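PDB 2YTZ: N(2),N(2)-dimethylguanosine tRNA methyltransferase from Pyrococcus horikoshii, which probably dimethylates the guanine at position 26 of a number of tRNAs on its N2 atom, using S-adenosyl-L-methionine as methyl donor. Local coordinates for residues 32-37 against 302-307; 8-13 against 296-301; 314-319 against 351-356; 140-145 against 164-169. All blocks are in the same frame, centred on the assembly; numbering follows the deposited sequence.

Interaction 1: 32-37 against 302-307; sequences MALNRD and KKQALK. With SAH (S-adenosyl-L-homocysteine), chain F.
Two flat groups take part here: the Q304 carboxamide, which meets L34 across the helix pair, and the R36 guanidinium, which turns an edge to the ligand. NE2 of Q304 lies 3.7 Å from L34 CD2, the two side chains crossing obliquely. The R36 guanidinium carries the carbonyl oxygen M32 O over the centre of one face, 3.4 Å above the plane. At its edge, close to the plane, NH1 donates to SAH OXT at 2.6 Å, with a bent N-H...O angle of 133°; its NH2 forms a salt bridge with E8. The helix interface is built mainly by L34. Its CG stands anti to the backbone N (chi1 -175°), which carries CD1 to 3.8 Å from A305 CB and 3.5 Å from A305 CA. Short segments of the two helices approach to 9.7 Å at a crossing angle of -59°. D37 also points at the second helix, but its carboxylate is held by R64 and by the backbone N-H groups of A300 and R301 just ahead of that helix. With an alanine at R36, the SAH carboxylate would probably lose this donor and the E8 carboxylate one of its cationic mates. An arginine gripping the carboxylate of the amino-acid moiety, on a helix preceding strand 50-53, places the contact at the cofactor pocket of a class I S-adenosylmethionine-dependent methyltransferase fold.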
loop_
_atom_site.group_PDB
_atom_site.type_symbol
_atom_site.label_atom_id
_atom_site.label_comp_id
_atom_site.label_asym_id
_atom_site.label_seq_id
_atom_site.Cartn_x
_atom_site.Cartn_y
_atom_site.Cartn_z
ATOM N N MET A 32 3.765 -3.149 12.222
ATOM C CA MET A 32 3.487 -2.195 11.161
ATOM C C MET A 32 4.561 -1.124 11.068
ATOM O O MET A 32 4.414 -0.148 10.337
ATOM C CB MET A 32 2.114 -1.550 11.370
ATOM C CG MET A 32 0.956 -2.506 11.136
ATOM S SD MET A 32 1.028 -3.322 9.504
ATOM C CE MET A 32 0.171 -2.116 8.468
ATOM N N ALA A 33 5.649 -1.313 11.804
ATOM C CA ALA A 33 6.748 -0.359 11.787
ATOM C C ALA A 33 7.374 -0.337 10.395
ATOM O O ALA A 33 7.767 0.723 9.895
ATOM C CB ALA A 33 7.791 -0.735 12.834
ATOM N N LEU A 34 7.458 -1.509 9.769
ATOM C CA LEU A 34 8.020 -1.613 8.428
ATOM C C LEU A 34 7.151 -0.845 7.431
ATOM O O LEU A 34 7.667 -0.152 6.549
ATOM C CB LEU A 34 8.123 -3.083 8.011
ATOM C CG LEU A 34 8.801 -3.347 6.664
ATOM C CD1 LEU A 34 10.147 -2.664 6.631
ATOM C CD2 LEU A 34 8.957 -4.839 6.452
ATOM N N ASN A 35 5.832 -0.970 7.578
ATOM C CA ASN A 35 4.890 -0.271 6.709
ATOM C C ASN A 35 5.096 1.239 6.802
ATOM O O ASN A 35 5.017 1.939 5.793
ATOM C CB ASN A 35 3.443 -0.619 7.094
ATOM C CG ASN A 35 2.406 0.224 6.339
ATOM O OD1 ASN A 35 2.372 1.453 6.463
ATOM N ND2 ASN A 35 1.557 -0.438 5.561
ATOM N N ARG A 36 5.358 1.739 8.011
ATOM C CA ARG A 36 5.562 3.172 8.206
ATOM C C ARG A 36 6.942 3.624 7.739
ATOM O O ARG A 36 7.126 4.787 7.368
ATOM C CB ARG A 36 5.323 3.556 9.672
ATOM C CG ARG A 36 3.855 3.406 10.106
ATOM C CD ARG A 36 3.610 3.841 11.544
ATOM N NE ARG A 36 4.131 2.899 12.532
ATOM C CZ ARG A 36 3.466 1.842 12.989
ATOM N NH1 ARG A 36 2.244 1.584 12.550
ATOM N NH2 ARG A 36 4.021 1.044 13.894
ATOM N N ASP A 37 7.914 2.713 7.742
ATOM C CA ASP A 37 9.247 3.065 7.264
ATOM C C ASP A 37 9.166 3.408 5.784
ATOM O O ASP A 37 9.656 4.452 5.349
ATOM C CB ASP A 37 10.234 1.907 7.423
ATOM C CG ASP A 37 10.819 1.819 8.811
ATOM O OD1 ASP A 37 10.788 2.831 9.546
ATOM O OD2 ASP A 37 11.330 0.736 9.159
ATOM N N LYS A 302 15.294 -0.927 9.400
ATOM C CA LYS A 302 16.139 -0.671 8.240
ATOM C C LYS A 302 16.525 -1.912 7.438
ATOM O O LYS A 302 16.388 -1.938 6.213
ATOM C CB LYS A 302 17.399 0.077 8.676
ATOM C CG LYS A 302 18.269 0.524 7.520
ATOM C CD LYS A 302 19.042 1.773 7.880
ATOM C CE LYS A 302 19.869 2.247 6.708
ATOM N NZ LYS A 302 20.400 3.606 6.969
ATOM N N LYS A 303 17.010 -2.938 8.122
ATOM C CA LYS A 303 17.405 -4.154 7.438
ATOM C C LYS A 303 16.262 -4.690 6.569
ATOM O O LYS A 303 16.425 -4.861 5.362
ATOM C CB LYS A 303 17.879 -5.216 8.450
ATOM C CG LYS A 303 16.930 -5.495 9.623
ATOM C CD LYS A 303 16.858 -4.331 10.626
ATOM C CE LYS A 303 15.883 -4.661 11.744
ATOM N NZ LYS A 303 14.593 -5.108 11.160
ATOM N N GLN A 304 15.102 -4.929 7.173
ATOM C CA GLN A 304 13.958 -5.446 6.431
ATOM C C GLN A 304 13.479 -4.448 5.381
ATOM O O GLN A 304 13.051 -4.842 4.295
ATOM C CB GLN A 304 12.790 -5.747 7.368
ATOM C CG GLN A 304 13.126 -6.577 8.586
ATOM C CD GLN A 304 11.946 -6.688 9.540
ATOM O OE1 GLN A 304 12.117 -6.683 10.759
ATOM N NE2 GLN A 304 10.741 -6.794 8.986
ATOM N N ALA A 305 13.535 -3.161 5.710
ATOM C CA ALA A 305 13.095 -2.119 4.786
ATOM C C ALA A 305 13.945 -2.118 3.523
ATOM O O ALA A 305 13.430 -1.960 2.416
ATOM C CB ALA A 305 13.168 -0.756 5.457
ATOM N N LEU A 306 15.252 -2.288 3.699
ATOM C CA LEU A 306 16.180 -2.309 2.576
ATOM C C LEU A 306 16.029 -3.599 1.782
ATOM O O LEU A 306 16.047 -3.597 0.551
ATOM C CB LEU A 306 17.619 -2.171 3.083
ATOM C CG LEU A 306 17.982 -0.752 3.524
ATOM C CD1 LEU A 306 19.258 -0.748 4.347
ATOM C CD2 LEU A 306 18.130 0.118 2.292
ATOM N N LYS A 307 15.873 -4.699 2.505
ATOM C CA LYS A 307 15.715 -6.010 1.905
ATOM C C LYS A 307 14.451 -6.056 1.035
ATOM O O LYS A 307 14.458 -6.631 -0.053
ATOM C CB LYS A 307 15.672 -7.044 3.027
ATOM C CG LYS A 307 15.455 -8.470 2.618
ATOM C CD LYS A 307 15.843 -9.376 3.776
ATOM C CE LYS A 307 15.123 -10.711 3.721
ATOM N NZ LYS A 307 13.690 -10.597 4.123
HETATM N N SAH F . -2.382 4.595 11.600
HETATM C CA SAH F . -1.800 3.666 12.419
HETATM C CB SAH F . -3.089 2.923 12.917
HETATM C CG SAH F . -4.566 2.649 13.011
HETATM S SD SAH F . -5.670 1.595 13.797
HETATM C C SAH F . -0.483 3.327 12.792
HETATM O O SAH F . -0.466 2.942 14.049
HETATM O OXT SAH F . 0.456 3.402 11.954
HETATM C "C5'" SAH F . -7.098 2.169 13.112
HETATM C "C4'" SAH F . -7.972 2.862 14.182
HETATM O "O4'" SAH F . -8.887 3.522 13.317
HETATM C "C3'" SAH F . -8.230 3.326 15.594
HETATM O "O3'" SAH F . -7.364 4.176 16.401
HETATM C "C2'" SAH F . -9.626 3.931 15.528
HETATM O "O2'" SAH F . -10.412 4.309 16.515
HETATM C "C1'" SAH F . -9.977 4.014 14.062
HETATM N N9 SAH F . -11.231 4.504 13.246
HETATM C C8 SAH F . -12.206 3.682 12.905
HETATM N N7 SAH F . -13.118 4.318 12.250
HETATM C C5 SAH F . -12.765 5.570 12.145
HETATM C C6 SAH F . -13.342 6.705 11.548
HETATM N N6 SAH F . -14.515 6.592 10.937
HETATM N N1 SAH F . -12.687 7.938 11.610
HETATM C C2 SAH F . -11.477 8.078 12.238
HETATM N N3 SAH F . -10.898 6.985 12.827
HETATM C C4 SAH F . -11.510 5.720 12.792
#

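Interaction 2: 8-13 against 296-301; sequences EGKAKI and SLSLAR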
loop_
_atom_site.group_PDB
_atom_site.type_symbol
_atom_site.label_atom_id
_atom_site.label_comp_id
_atom_site.label_asym_id
_atom_site.label_seq_id
_atom_site.Cartn_x
_atom_site.Cartn_y
_atom_site.Cartn_z
ATOM N N GLU A 8 10.081 4.465 17.819
ATOM C CA GLU A 8 10.001 4.008 16.438
ATOM C C GLU A 8 10.587 5.104 15.556
ATOM O O GLU A 8 10.051 6.211 15.490
ATOM C CB GLU A 8 8.548 3.740 16.039
ATOM C CG GLU A 8 8.402 2.812 14.834
ATOM C CD GLU A 8 6.968 2.706 14.341
ATOM O OE1 GLU A 8 6.698 3.154 13.202
ATOM O OE2 GLU A 8 6.114 2.178 15.089
ATOM N N GLY A 9 11.686 4.793 14.877
ATOM C CA GLY A 9 12.328 5.785 14.036
ATOM C C GLY A 9 12.786 6.914 14.938
ATOM O O GLY A 9 13.395 6.668 15.978
ATOM N N LYS A 10 12.489 8.152 14.561
ATOM C CA LYS A 10 12.872 9.294 15.377
ATOM C C LYS A 10 11.748 9.620 16.340
ATOM O O LYS A 10 11.791 10.632 17.032
ATOM C CB LYS A 10 13.156 10.516 14.499
ATOM C CG LYS A 10 14.428 10.408 13.677
ATOM C CD LYS A 10 14.751 11.734 13.008
ATOM C CE LYS A 10 16.087 11.679 12.288
ATOM N NZ LYS A 10 16.496 13.027 11.799
ATOM N N ALA A 11 10.742 8.755 16.397
ATOM C CA ALA A 11 9.599 8.990 17.269
ATOM C C ALA A 11 9.652 8.292 18.620
ATOM O O ALA A 11 10.100 7.152 18.739
ATOM C CB ALA A 11 8.306 8.607 16.550
ATOM N N LYS A 12 9.187 9.007 19.636
ATOM C CA LYS A 12 9.118 8.493 20.992
ATOM C C LYS A 12 7.663 8.667 21.394
ATOM O O LYS A 12 7.157 9.785 21.471
ATOM C CB LYS A 12 10.051 9.289 21.909
ATOM C CG LYS A 12 11.518 9.114 21.532
ATOM C CD LYS A 12 12.481 9.683 22.563
ATOM C CE LYS A 12 13.925 9.409 22.143
ATOM N NZ LYS A 12 14.939 10.021 23.052
ATOM N N ILE A 13 6.980 7.555 21.626
ATOM C CA ILE A 13 5.571 7.620 21.973
ATOM C C ILE A 13 5.161 6.729 23.133
ATOM O O ILE A 13 5.871 5.798 23.512
ATOM C CB ILE A 13 4.700 7.224 20.772
ATOM C CG1 ILE A 13 5.039 5.791 20.356
ATOM C CG2 ILE A 13 4.912 8.208 19.631
ATOM C CD1 ILE A 13 4.081 5.199 19.373
ATOM N N SER A 296 20.151 6.132 3.591
ATOM C CA SER A 296 20.618 7.311 4.297
ATOM C C SER A 296 19.635 7.786 5.371
ATOM O O SER A 296 19.666 8.949 5.773
ATOM C CB SER A 296 20.889 8.435 3.297
ATOM O OG SER A 296 19.741 8.685 2.509
ATOM N N LEU A 297 18.770 6.886 5.835
ATOM C CA LEU A 297 17.785 7.215 6.865
ATOM C C LEU A 297 17.810 6.236 8.036
ATOM O O LEU A 297 18.217 5.081 7.897
ATOM C CB LEU A 297 16.371 7.228 6.276
ATOM C CG LEU A 297 16.001 8.292 5.246
ATOM C CD1 LEU A 297 14.549 8.099 4.824
ATOM C CD2 LEU A 297 16.210 9.681 5.827
ATOM N N SER A 298 17.377 6.705 9.198
ATOM C CA SER A 298 17.323 5.844 10.369
ATOM C C SER A 298 15.879 5.362 10.517
ATOM O O SER A 298 15.045 6.025 11.132
ATOM C CB SER A 298 17.786 6.607 11.621
ATOM O OG SER A 298 17.198 7.896 11.697
ATOM N N LEU A 299 15.591 4.213 9.924
ATOM C CA LEU A 299 14.258 3.632 9.968
ATOM C C LEU A 299 14.114 2.741 11.202
ATOM O O LEU A 299 15.089 2.495 11.905
ATOM C CB LEU A 299 14.024 2.827 8.690
ATOM C CG LEU A 299 14.384 3.587 7.408
ATOM C CD1 LEU A 299 14.283 2.653 6.221
ATOM C CD2 LEU A 299 13.459 4.785 7.238
ATOM N N ALA A 300 12.898 2.269 11.461
ATOM C CA ALA A 300 12.634 1.419 12.617
ATOM C C ALA A 300 12.993 -0.028 12.334
ATOM O O ALA A 300 13.211 -0.813 13.252
ATOM C CB ALA A 300 11.167 1.517 13.008
ATOM N N ARG A 301 13.034 -0.376 11.056
ATOM C CA ARG A 301 13.371 -1.728 10.622
ATOM C C ARG A 301 14.136 -1.576 9.317
ATOM O O ARG A 301 13.681 -2.027 8.265
ATOM C CB ARG A 301 12.105 -2.546 10.373
ATOM C CG ARG A 301 11.159 -2.646 11.554
ATOM C CD ARG A 301 11.712 -3.546 12.644
ATOM N NE ARG A 301 10.686 -3.833 13.646
ATOM C CZ ARG A 301 10.274 -2.968 14.570
ATOM N NH1 ARG A 301 10.803 -1.753 14.636
ATOM N NH2 ARG A 301 9.319 -3.317 15.421
#
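E8 turns its CG anti to the backbone N (chi1 -159°) and stays extended from there, which lays the CG methylene against the methyl of A300, CG to CB 3.6 Å, while the carboxylate runs on past it to R36, R64 and Y28. The same methyl lies 3.8 Å from the backbone N of G9, so A300 CB touches the turn at two points. G9 itself adopts a positive phi of 63°, a conformation that favours glycine, and its CA lies 4.0 Å from S298 O. These residues sit on a beta hairpin: a type II' turn from E8 to A11 joins strands 3-8 and 11-16, with E8 and A11 as a hydrogen-bonded pair (E8 N to A11 O and A11 N to E8 O, both 2.8 Å). The partner, 296-301, is the irregular linker between helices 284-295 and 302-314. Within it R301 NH1 donates to A300 O at 2.9 Å, while D37 takes up the N-H groups of A300 and R301; the NH1 donor stands above the carbonyl plane, 62° out of it, while the oxygen stays close to the guanidinium plane. At the outer margin, the extended K10 chain brings CE to 4.0 Å from S298 OG, and K10 N binds the E68 carboxylate.

Interaction 3: 314-319 against 351-356; sequences QELDIP and EATRTH. With SO4 (sulfate ion), chain E.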
loop_
_atom_site.group_PDB
_atom_site.type_symbol
_atom_site.label_atom_id
_atom_site.label_comp_id
_atom_site.label_asym_id
_atom_site.label_seq_id
_atom_site.Cartn_x
_atom_site.Cartn_y
_atom_site.Cartn_z
ATOM N N GLN A 314 14.635 -4.563 -8.097
ATOM C CA GLN A 314 15.175 -5.406 -9.168
ATOM C C GLN A 314 14.121 -6.291 -9.829
ATOM O O GLN A 314 14.372 -6.923 -10.858
ATOM C CB GLN A 314 16.310 -6.279 -8.618
ATOM C CG GLN A 314 15.885 -7.284 -7.563
ATOM C CD GLN A 314 15.227 -8.523 -8.148
ATOM O OE1 GLN A 314 14.055 -8.812 -7.884
ATOM N NE2 GLN A 314 15.984 -9.268 -8.949
ATOM N N GLU A 315 12.935 -6.314 -9.231
ATOM C CA GLU A 315 11.826 -7.132 -9.704
ATOM C C GLU A 315 11.267 -6.672 -11.053
ATOM O O GLU A 315 11.161 -5.475 -11.327
ATOM C CB GLU A 315 10.725 -7.122 -8.643
ATOM C CG GLU A 315 9.598 -8.100 -8.858
ATOM C CD GLU A 315 8.623 -8.099 -7.692
ATOM O OE1 GLU A 315 9.066 -8.320 -6.541
ATOM O OE2 GLU A 315 7.412 -7.877 -7.924
ATOM N N LEU A 316 10.921 -7.639 -11.895
ATOM C CA LEU A 316 10.359 -7.354 -13.205
ATOM C C LEU A 316 8.923 -6.866 -12.988
ATOM O O LEU A 316 8.189 -7.425 -12.164
ATOM C CB LEU A 316 10.349 -8.633 -14.040
ATOM C CG LEU A 316 10.694 -8.565 -15.524
ATOM C CD1 LEU A 316 12.091 -7.983 -15.697
ATOM C CD2 LEU A 316 10.624 -9.967 -16.122
ATOM N N ASP A 317 8.524 -5.817 -13.703
ATOM C CA ASP A 317 7.167 -5.310 -13.565
ATOM C C ASP A 317 6.343 -5.931 -14.677
ATOM O O ASP A 317 6.051 -5.297 -15.693
ATOM C CB ASP A 317 7.121 -3.787 -13.679
ATOM C CG ASP A 317 5.942 -3.185 -12.927
ATOM O OD1 ASP A 317 4.915 -3.878 -12.769
ATOM O OD2 ASP A 317 6.037 -2.019 -12.498
ATOM N N ILE A 318 5.988 -7.192 -14.471
ATOM C CA ILE A 318 5.203 -7.968 -15.417
ATOM C C ILE A 318 4.069 -8.584 -14.597
ATOM O O ILE A 318 4.276 -8.987 -13.454
ATOM C CB ILE A 318 6.075 -9.094 -16.049
ATOM C CG1 ILE A 318 5.303 -9.817 -17.142
ATOM C CG2 ILE A 318 6.490 -10.108 -14.988
ATOM C CD1 ILE A 318 4.887 -8.922 -18.276
ATOM N N PRO A 319 2.853 -8.649 -15.155
ATOM C CA PRO A 319 1.732 -9.228 -14.409
ATOM C C PRO A 319 1.911 -10.706 -14.065
ATOM O O PRO A 319 2.246 -11.522 -14.926
ATOM C CB PRO A 319 0.548 -8.994 -15.338
ATOM C CG PRO A 319 0.945 -7.749 -16.072
ATOM C CD PRO A 319 2.381 -8.023 -16.399
ATOM N N GLU A 351 13.744 -12.712 -19.761
ATOM C CA GLU A 351 13.945 -11.866 -18.590
ATOM C C GLU A 351 13.376 -12.673 -17.440
ATOM O O GLU A 351 12.323 -13.298 -17.583
ATOM C CB GLU A 351 13.173 -10.556 -18.702
ATOM C CG GLU A 351 13.709 -9.603 -19.739
ATOM C CD GLU A 351 12.785 -8.429 -19.966
ATOM O OE1 GLU A 351 11.632 -8.653 -20.399
ATOM O OE2 GLU A 351 13.208 -7.281 -19.704
ATOM N N ALA A 352 14.070 -12.683 -16.311
ATOM C CA ALA A 352 13.592 -13.429 -15.158
ATOM C C ALA A 352 14.165 -12.840 -13.878
ATOM O O ALA A 352 15.348 -12.508 -13.811
ATOM C CB ALA A 352 13.973 -14.897 -15.283
ATOM N N THR A 353 13.312 -12.710 -12.865
ATOM C CA THR A 353 13.716 -12.156 -11.581
ATOM C C THR A 353 12.895 -12.799 -10.482
ATOM O O THR A 353 11.883 -13.448 -10.748
ATOM C CB THR A 353 13.456 -10.625 -11.515
ATOM O OG1 THR A 353 12.041 -10.383 -11.531
ATOM C CG2 THR A 353 14.096 -9.908 -12.698
ATOM N N ARG A 354 13.346 -12.628 -9.247
ATOM C CA ARG A 354 12.618 -13.139 -8.096
ATOM C C ARG A 354 11.502 -12.118 -7.869
ATOM O O ARG A 354 11.511 -11.037 -8.468
ATOM C CB ARG A 354 13.518 -13.172 -6.862
ATOM C CG ARG A 354 14.656 -14.160 -6.927
ATOM C CD ARG A 354 15.576 -13.973 -5.727
ATOM N NE ARG A 354 16.675 -14.939 -5.700
ATOM C CZ ARG A 354 16.586 -16.169 -5.200
ATOM N NH1 ARG A 354 17.639 -16.974 -5.226
ATOM N NH2 ARG A 354 15.449 -16.593 -4.661
ATOM N N THR A 355 10.547 -12.453 -7.013
ATOM C CA THR A 355 9.447 -11.544 -6.717
ATOM C C THR A 355 9.167 -11.518 -5.223
ATOM O O THR A 355 9.237 -12.545 -4.544
ATOM C CB THR A 355 8.150 -11.948 -7.470
ATOM O OG1 THR A 355 7.109 -11.012 -7.167
ATOM C CG2 THR A 355 7.701 -13.335 -7.068
ATOM N N HIS A 356 8.855 -10.336 -4.710
ATOM C CA HIS A 356 8.568 -10.187 -3.295
ATOM C C HIS A 356 7.252 -10.873 -2.937
ATOM O O HIS A 356 6.986 -11.142 -1.765
ATOM C CB HIS A 356 8.513 -8.704 -2.924
ATOM C CG HIS A 356 7.270 -8.008 -3.380
ATOM N ND1 HIS A 356 6.080 -8.087 -2.690
ATOM C CD2 HIS A 356 7.027 -7.232 -4.462
ATOM C CE1 HIS A 356 5.159 -7.387 -3.326
ATOM N NE2 HIS A 356 5.708 -6.860 -4.405
HETATM S S SO4 E . 16.896 -20.516 -3.909
HETATM O O1 SO4 E . 16.342 -21.800 -4.379
HETATM O O2 SO4 E . 17.908 -20.769 -2.866
HETATM O O3 SO4 E . 17.526 -19.810 -5.040
HETATM O O4 SO4 E . 15.809 -19.692 -3.343
#
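E315 reaches across to H356 with the two side chains nearly at right angles, the carboxylate and imidazole planes only 26° apart. Its OE1 accepts the backbone N-H of H356 at 2.7 Å, almost straight (166°) but from above the carboxylate plane. T353 lies across L316, again at about a right angle, and its OG1 works both ways: it accepts from L316 N at 3.0 Å and donates to R354 O at 3.2 Å. L316 also crosses E351, CD2 packing 3.7 Å from E351 CB. The Q314 side chain slides past T353 in the opposite direction, and the backbone O of Q314 lies 3.5 Å from T353 CG2. The end of R354 leads away, and its NH1 donates at 2.8 Å to O3 of a sulfate probably from the crystallisation liquor. E315 and L316, just past helix 302-314, thus lie against strand 352-355. Each cross-segment hydrogen bond uses one side-chain oxygen, which suggests that E315 and T353, together with the packing of L316, hold the segments together in place of sheet pairing.

Interaction 4: 140-145 against 164-169; sequences FGSPME and ATDGAP. With SAH (S-adenosyl-L-homocysteine), chain F.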
loop_
_atom_site.group_PDB
_atom_site.type_symbol
_atom_site.label_atom_id
_atom_site.label_comp_id
_atom_site.label_asym_id
_atom_site.label_seq_id
_atom_site.Cartn_x
_atom_site.Cartn_y
_atom_site.Cartn_z
ATOM N N PHE A 140 -8.645 -0.785 9.797
ATOM C CA PHE A 140 -8.646 -2.161 10.264
ATOM C C PHE A 140 -9.228 -3.006 9.140
ATOM O O PHE A 140 -10.443 -3.185 9.055
ATOM C CB PHE A 140 -9.517 -2.316 11.511
ATOM C CG PHE A 140 -8.897 -1.771 12.756
ATOM C CD1 PHE A 140 -7.576 -2.062 13.068
ATOM C CD2 PHE A 140 -9.647 -1.009 13.643
ATOM C CE1 PHE A 140 -7.011 -1.603 14.249
ATOM C CE2 PHE A 140 -9.092 -0.547 14.829
ATOM C CZ PHE A 140 -7.771 -0.844 15.132
ATOM N N GLY A 141 -8.370 -3.512 8.267
ATOM C CA GLY A 141 -8.863 -4.328 7.175
ATOM C C GLY A 141 -9.098 -3.555 5.896
ATOM O O GLY A 141 -8.155 -3.069 5.277
ATOM N N SER A 142 -10.365 -3.431 5.510
ATOM C CA SER A 142 -10.765 -2.737 4.286
ATOM C C SER A 142 -10.841 -1.207 4.369
ATOM O O SER A 142 -11.316 -0.651 5.354
ATOM C CB SER A 142 -12.122 -3.280 3.827
ATOM O OG SER A 142 -12.734 -2.429 2.879
ATOM N N PRO A 143 -10.368 -0.515 3.320
ATOM C CA PRO A 143 -10.370 0.951 3.227
ATOM C C PRO A 143 -11.569 1.490 2.433
ATOM O O PRO A 143 -11.739 2.701 2.300
ATOM C CB PRO A 143 -9.065 1.237 2.504
ATOM C CG PRO A 143 -9.031 0.129 1.502
ATOM C CD PRO A 143 -9.463 -1.097 2.307
ATOM N N MET A 144 -12.403 0.595 1.912
ATOM C CA MET A 144 -13.545 0.992 1.080
ATOM C C MET A 144 -14.531 2.009 1.657
ATOM O O MET A 144 -15.172 2.751 0.915
ATOM C CB MET A 144 -14.297 -0.261 0.619
ATOM C CG MET A 144 -13.412 -1.222 -0.179
ATOM S SD MET A 144 -12.382 -0.306 -1.357
ATOM C CE MET A 144 -13.694 0.533 -2.299
ATOM N N GLU A 145 -14.652 2.036 2.976
ATOM C CA GLU A 145 -15.553 2.945 3.676
ATOM C C GLU A 145 -15.058 4.399 3.562
ATOM O O GLU A 145 -15.841 5.339 3.692
ATOM C CB GLU A 145 -15.601 2.521 5.147
ATOM C CG GLU A 145 -16.586 3.246 6.041
ATOM C CD GLU A 145 -17.974 2.620 6.020
ATOM O OE1 GLU A 145 -18.085 1.394 5.778
ATOM O OE2 GLU A 145 -18.954 3.354 6.274
ATOM N N ALA A 164 -4.445 -2.316 3.046
ATOM C CA ALA A 164 -5.597 -3.195 3.174
ATOM C C ALA A 164 -5.173 -4.470 3.880
ATOM O O ALA A 164 -4.415 -5.270 3.331
ATOM C CB ALA A 164 -6.167 -3.519 1.811
ATOM N N THR A 165 -5.657 -4.650 5.105
ATOM C CA THR A 165 -5.337 -5.835 5.885
ATOM C C THR A 165 -6.500 -6.810 5.713
ATOM O O THR A 165 -6.767 -7.654 6.565
ATOM C CB THR A 165 -5.167 -5.485 7.369
ATOM O OG1 THR A 165 -4.525 -4.211 7.494
ATOM C CG2 THR A 165 -4.282 -6.513 8.045
ATOM N N ASP A 166 -7.171 -6.677 4.576
ATOM C CA ASP A 166 -8.325 -7.486 4.207
ATOM C C ASP A 166 -7.940 -8.764 3.452
ATOM O O ASP A 166 -8.541 -9.076 2.426
ATOM C CB ASP A 166 -9.246 -6.654 3.308
ATOM C CG ASP A 166 -10.673 -6.683 3.761
ATOM O OD1 ASP A 166 -11.550 -6.238 2.994
ATOM O OD2 ASP A 166 -10.916 -7.144 4.897
ATOM N N GLY A 167 -6.959 -9.503 3.948
ATOM C CA GLY A 167 -6.536 -10.714 3.265
ATOM C C GLY A 167 -7.622 -11.697 2.845
ATOM O O GLY A 167 -7.647 -12.134 1.691
ATOM N N ALA A 168 -8.514 -12.051 3.770
ATOM C CA ALA A 168 -9.588 -13.005 3.490
ATOM C C ALA A 168 -10.333 -12.734 2.178
ATOM O O ALA A 168 -10.445 -13.624 1.331
ATOM C CB ALA A 168 -10.575 -13.052 4.665
ATOM N N PRO A 169 -10.875 -11.517 1.999
ATOM C CA PRO A 169 -11.579 -11.259 0.742
ATOM C C PRO A 169 -10.618 -11.110 -0.438
ATOM O O PRO A 169 -10.831 -11.710 -1.489
ATOM C CB PRO A 169 -12.355 -9.975 1.041
ATOM C CG PRO A 169 -11.464 -9.267 2.000
ATOM C CD PRO A 169 -11.056 -10.387 2.930
HETATM N N SAH F . -2.382 4.595 11.600
HETATM C CA SAH F . -1.800 3.666 12.419
HETATM C CB SAH F . -3.089 2.923 12.917
HETATM C CG SAH F . -4.566 2.649 13.011
HETATM S SD SAH F . -5.670 1.595 13.797
HETATM C C SAH F . -0.483 3.327 12.792
HETATM O O SAH F . -0.466 2.942 14.049
HETATM O OXT SAH F . 0.456 3.402 11.954
HETATM C "C5'" SAH F . -7.098 2.169 13.112
HETATM C "C4'" SAH F . -7.972 2.862 14.182
HETATM O "O4'" SAH F . -8.887 3.522 13.317
HETATM C "C3'" SAH F . -8.230 3.326 15.594
HETATM O "O3'" SAH F . -7.364 4.176 16.401
HETATM C "C2'" SAH F . -9.626 3.931 15.528
HETATM O "O2'" SAH F . -10.412 4.309 16.515
HETATM C "C1'" SAH F . -9.977 4.014 14.062
HETATM N N9 SAH F . -11.231 4.504 13.246
HETATM C C8 SAH F . -12.206 3.682 12.905
HETATM N N7 SAH F . -13.118 4.318 12.250
HETATM C C5 SAH F . -12.765 5.570 12.145
HETATM C C6 SAH F . -13.342 6.705 11.548
HETATM N N6 SAH F . -14.515 6.592 10.937
HETATM N N1 SAH F . -12.687 7.938 11.610
HETATM C C2 SAH F . -11.477 8.078 12.238
HETATM N N3 SAH F . -10.898 6.985 12.827
HETATM C C4 SAH F . -11.510 5.720 12.792
#
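G141 O receives the N-H of T165 at 3.0 Å, the donor tilted 34° from the carbonyl plane, and also meets A164 CA in a C-H...O contact of 3.3 Å. G141 has positive phi (95°), where a side chain would jam against the preceding carbonyl oxygen. Beside it, D166 sets its carboxylate against S142, OD1 lying 3.1 Å from S142 CB, and the same OD1 bonds to the Y182 hydroxyl. An alanine in place of D166 would probably leave that hydroxyl without its mate and open a gap beside S142. With OG anti to its backbone N (chi1 164°), S142 instead accepts from M144 N at 3.2 Å, capping the turn into helix 144-153. F140 lays one ring face against SAH, C5' standing 3.7 Å above the plane toward the rim, while F27 meets the ring edge-to-face. The two loops follow neighbouring parallel strands 132-137 and 158-164 of the Rossmann-like sheet; the DPFG sequence holding F140 and G141 is consistent with motif IV of class I amino-methyltransferases.

Interactions 1 and 2 form one connected cluster, their centres about 10 Å apart: R36 NH2 bridges to E8 OE2 at 2.7 Å, and D37 OD2 lies 2.8 Å from R301 N, probably hydrogen-bonded. The hairpin is therefore a second shell behind the arginine that holds the ligand carboxylate. Interaction 4, nested in the chain loop that interaction 1 closes, does not touch it (nearest atoms about 5 Å, centres about 21 Å), yet both reach SAH, one at its carboxylate and the other around its sulfur and ribose. Interaction 3 lies apart, its centre about 20 Å from that of interaction 1; helix 302-314 spans the distance, beginning in interaction 1 and ending in interaction 3.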